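Local coordinates for metazoan TIR-STING fusion (Crassostrea gigas, PDB 6WT6), which joins a TIR domain to a STING ligand-binding domain in a single chain and belongs to the animal members of the STING family, at residues T198-R203 and M212-F217. Numbering follows the deposited sequence.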
ATOM      1  N   THR A 198      17.232 -25.348  -0.063  1.00 32.65           N
ATOM      2  CA  THR A 198      18.530 -24.745  -0.344  1.00 36.35           C
ATOM      3  C   THR A 198      19.353 -24.602   0.928  1.00 38.36           C
ATOM      4  O   THR A 198      20.565 -24.849   0.926  1.00 39.45           O
ATOM      5  CB  THR A 198      18.335 -23.385  -1.017  1.00 41.08           C
ATOM      6  OG1 THR A 198      17.462 -23.535  -2.145  1.00 48.64           O
ATOM      7  CG2 THR A 198      19.665 -22.822  -1.494  1.00 40.75           C
ATOM      8  N   VAL A 199      18.703 -24.217   2.029  1.00 35.45           N
ATOM      9  CA  VAL A 199      19.406 -24.007   3.292  1.00 35.53           C
ATOM     10  C   VAL A 199      19.940 -25.326   3.831  1.00 41.45           C
ATOM     11  O   VAL A 199      21.094 -25.414   4.269  1.00 43.42           O
ATOM     12  CB  VAL A 199      18.479 -23.312   4.305  1.00 34.08           C
ATOM     13  CG1 VAL A 199      19.091 -23.325   5.697  1.00 38.52           C
ATOM     14  CG2 VAL A 199      18.198 -21.891   3.864  1.00 28.44           C
ATOM     15  N   ARG A 200      19.113 -26.373   3.805  1.00 44.58           N
ATOM     16  CA  ARG A 200      19.552 -27.669   4.309  1.00 45.74           C
ATOM     17  C   ARG A 200      20.714 -28.223   3.499  1.00 46.65           C
ATOM     18  O   ARG A 200      21.592 -28.890   4.056  1.00 46.50           O
ATOM     19  CB  ARG A 200      18.387 -28.659   4.314  1.00 45.33           C
ATOM     20  CG  ARG A 200      17.304 -28.317   5.321  1.00 44.14           C
ATOM     21  CD  ARG A 200      16.381 -29.494   5.563  1.00 44.72           C
ATOM     22  NE  ARG A 200      15.734 -29.947   4.335  1.00 45.39           N
ATOM     23  CZ  ARG A 200      14.527 -29.560   3.934  1.00 45.35           C
ATOM     24  NH1 ARG A 200      13.819 -28.707   4.661  1.00 44.91           N
ATOM     25  NH2 ARG A 200      14.026 -30.033   2.800  1.00 47.15           N
ATOM     26  N   GLN A 201      20.742 -27.964   2.190  1.00 49.16           N
ATOM     27  CA  GLN A 201      21.878 -28.403   1.388  1.00 50.81           C
ATOM     28  C   GLN A 201      23.144 -27.656   1.785  1.00 45.84           C
ATOM     29  O   GLN A 201      24.215 -28.259   1.923  1.00 49.20           O
ATOM     30  CB  GLN A 201      21.591 -28.219  -0.100  1.00 51.92           C
ATOM     31  CG  GLN A 201      22.787 -28.529  -0.983  1.00 62.39           C
ATOM     32  CD  GLN A 201      22.485 -28.362  -2.459  1.00 70.73           C
ATOM     33  OE1 GLN A 201      21.554 -28.970  -2.990  1.00 71.12           O
ATOM     34  NE2 GLN A 201      23.277 -27.534  -3.134  1.00 74.23           N
ATOM     35  N   TRP A 202      23.041 -26.337   1.973  1.00 40.58           N
ATOM     36  CA  TRP A 202      24.193 -25.566   2.432  1.00 41.24           C
ATOM     37  C   TRP A 202      24.612 -26.011   3.827  1.00 43.64           C
ATOM     38  O   TRP A 202      25.802 -26.200   4.104  1.00 50.40           O
ATOM     39  CB  TRP A 202      23.869 -24.070   2.417  1.00 39.80           C
ATOM     40  CG  TRP A 202      25.075 -23.187   2.614  1.00 44.10           C
ATOM     41  CD1 TRP A 202      25.791 -22.549   1.639  1.00 44.37           C
ATOM     42  CD2 TRP A 202      25.712 -22.857   3.856  1.00 44.21           C
ATOM     43  NE1 TRP A 202      26.827 -21.842   2.199  1.00 46.37           N
ATOM     44  CE2 TRP A 202      26.800 -22.013   3.558  1.00 45.51           C
ATOM     45  CE3 TRP A 202      25.464 -23.189   5.193  1.00 46.68           C
ATOM     46  CZ2 TRP A 202      27.639 -21.497   4.547  1.00 47.01           C
ATOM     47  CZ3 TRP A 202      26.300 -22.676   6.174  1.00 45.40           C
ATOM     48  CH2 TRP A 202      27.374 -21.840   5.844  1.00 44.82           C
ATOM     49  N   ARG A 203      23.636 -26.183   4.721  1.00 40.59           N
ATOM     50  CA  ARG A 203      23.927 -26.618   6.081  1.00 42.59           C
ATOM     51  C   ARG A 203      24.619 -27.974   6.093  1.00 49.45           C
ATOM     52  O   ARG A 203      25.537 -28.208   6.890  1.00 48.75           O
ATOM     53  CB  ARG A 203      22.630 -26.674   6.884  1.00 38.20           C
ATOM     54  CG  ARG A 203      22.789 -27.177   8.296  1.00 37.19           C
ATOM     55  CD  ARG A 203      21.463 -27.110   9.019  1.00 37.13           C
ATOM     56  NE  ARG A 203      20.501 -28.067   8.480  1.00 37.77           N
ATOM     57  CZ  ARG A 203      19.236 -28.151   8.877  1.00 35.46           C
ATOM     58  NH1 ARG A 203      18.776 -27.326   9.808  1.00 35.27           N
ATOM     59  NH2 ARG A 203      18.431 -29.061   8.349  1.00 32.06           N
ATOM     60  N   MET A 212      22.116 -24.451  12.793  1.00 46.13           N
ATOM     61  CA  MET A 212      21.561 -23.594  11.753  1.00 42.89           C
ATOM     62  C   MET A 212      20.106 -23.965  11.509  1.00 43.87           C
ATOM     63  O   MET A 212      19.785 -25.141  11.318  1.00 45.26           O
ATOM     64  CB  MET A 212      22.362 -23.717  10.455  1.00 39.96           C
ATOM     65  CG  MET A 212      21.839 -22.850   9.327  1.00 34.61           C
ATOM     66  SD  MET A 212      22.835 -23.018   7.839  1.00 38.74           S
ATOM     67  CE  MET A 212      22.273 -21.603   6.897  1.00 31.18           C
ATOM     68  N   SER A 213      19.237 -22.959  11.516  1.00 39.68           N
ATOM     69  CA  SER A 213      17.834 -23.147  11.194  1.00 35.20           C
ATOM     70  C   SER A 213      17.635 -23.189   9.681  1.00 32.65           C
ATOM     71  O   SER A 213      18.446 -22.685   8.902  1.00 33.31           O
ATOM     72  CB  SER A 213      16.990 -22.026  11.803  1.00 34.62           C
ATOM     73  OG  SER A 213      15.694 -21.985  11.224  1.00 32.48           O
ATOM     74  N   GLU A 214      16.528 -23.807   9.273  1.00 32.80           N
ATOM     75  CA  GLU A 214      16.150 -23.838   7.866  1.00 40.15           C
ATOM     76  C   GLU A 214      15.616 -22.504   7.365  1.00 40.59           C
ATOM     77  O   GLU A 214      15.633 -22.266   6.153  1.00 41.98           O
ATOM     78  CB  GLU A 214      15.079 -24.902   7.619  1.00 44.84           C
ATOM     79  CG  GLU A 214      15.450 -26.311   8.022  1.00 52.60           C
ATOM     80  CD  GLU A 214      14.305 -27.277   7.782  1.00 55.85           C
ATOM     81  OE1 GLU A 214      13.193 -26.805   7.464  1.00 56.13           O
ATOM     82  OE2 GLU A 214      14.512 -28.501   7.908  1.00 59.91           O
ATOM     83  N   LYS A 215      15.138 -21.641   8.257  1.00 38.16           N
ATOM     84  CA  LYS A 215      14.361 -20.486   7.840  1.00 35.19           C
ATOM     85  C   LYS A 215      15.257 -19.316   7.441  1.00 34.51           C
ATOM     86  O   LYS A 215      16.433 -19.234   7.804  1.00 34.09           O
ATOM     87  CB  LYS A 215      13.410 -20.044   8.954  1.00 35.65           C
ATOM     88  CG  LYS A 215      12.353 -21.076   9.341  1.00 35.05           C
ATOM     89  CD  LYS A 215      11.372 -20.486  10.345  1.00 35.74           C
ATOM     90  CE  LYS A 215      10.318 -21.497  10.766  1.00 38.14           C
ATOM     91  NZ  LYS A 215      10.912 -22.689  11.444  1.00 42.55           N
ATOM     92  N   LEU A 216      14.671 -18.406   6.667  1.00 31.57           N
ATOM     93  CA  LEU A 216      15.288 -17.130   6.339  1.00 26.26           C
ATOM     94  C   LEU A 216      14.844 -16.105   7.375  1.00 29.27           C
ATOM     95  O   LEU A 216      13.646 -15.840   7.518  1.00 30.50           O
ATOM     96  CB  LEU A 216      14.885 -16.685   4.933  1.00 26.38           C
ATOM     97  CG  LEU A 216      15.371 -15.302   4.493  1.00 23.88           C
ATOM     98  CD1 LEU A 216      16.892 -15.263   4.438  1.00 19.37           C
ATOM     99  CD2 LEU A 216      14.764 -14.916   3.153  1.00 20.99           C
ATOM    100  N   PHE A 217      15.801 -15.542   8.105  1.00 29.47           N
ATOM    101  CA  PHE A 217      15.497 -14.575   9.152  1.00 27.49           C
ATOM    102  C   PHE A 217      15.437 -13.179   8.544  1.00 21.96           C
ATOM    103  O   PHE A 217      16.408 -12.717   7.935  1.00 21.65           O
ATOM    104  CB  PHE A 217      16.527 -14.656  10.277  1.00 29.29           C
ATOM    105  CG  PHE A 217      16.385 -15.887  11.125  1.00 32.51           C
ATOM    106  CD1 PHE A 217      15.762 -15.825  12.362  1.00 32.02           C
ATOM    107  CD2 PHE A 217      16.840 -17.114  10.671  1.00 34.82           C
ATOM    108  CE1 PHE A 217      15.615 -16.957  13.137  1.00 32.84           C
ATOM    109  CE2 PHE A 217      16.695 -18.254  11.442  1.00 35.15           C
ATOM    110  CZ  PHE A 217      16.083 -18.174  12.678  1.00 35.89           C
TER
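Met212 reaches straight across to the helix, fully extended with CG anti to the backbone N (chi1 180°), and its thioether end settles between Val199, Trp202 and Arg203. The sulfur SD of Met212 lies 3.7 Å from Trp202 CE3, an oblique Met-aromatic contact at the benzo side of the indole, while the methyl Met212 CE meets Val199 CG1 at 3.8 Å. Val199 is buried, its CG1 also against Ser213 O at 3.3 Å; Leu243 of strand 238-243, against Val199 and Trp202, and Ile262 of strand 260-266, against Trp202 and Met212, continue this apolar layer. In the STING ligand-binding domain this is where the long helix 176-204 ends and the chain comes back, through a short connection, into the mixed sheet as strand 212-221. It turns a corner at Glu214 and Lys215, where Ser213 OG, itself tied to Glu357, accepts from Lys215 N in an ST turn. The polar flank has one firm bond: Arg203, bent at chi3 (68°), donates an N-H of NH1 to Met212 O at 2.8 Å. Looser ion pairs surround Glu214 OE2, Arg203 NH2 a long 4.0 Å away and Arg200 NH1, shared with Asp196, at 3.3 Å, its hydrogen bond weak. Arg200, Arg203 and Glu214 are all partly exposed.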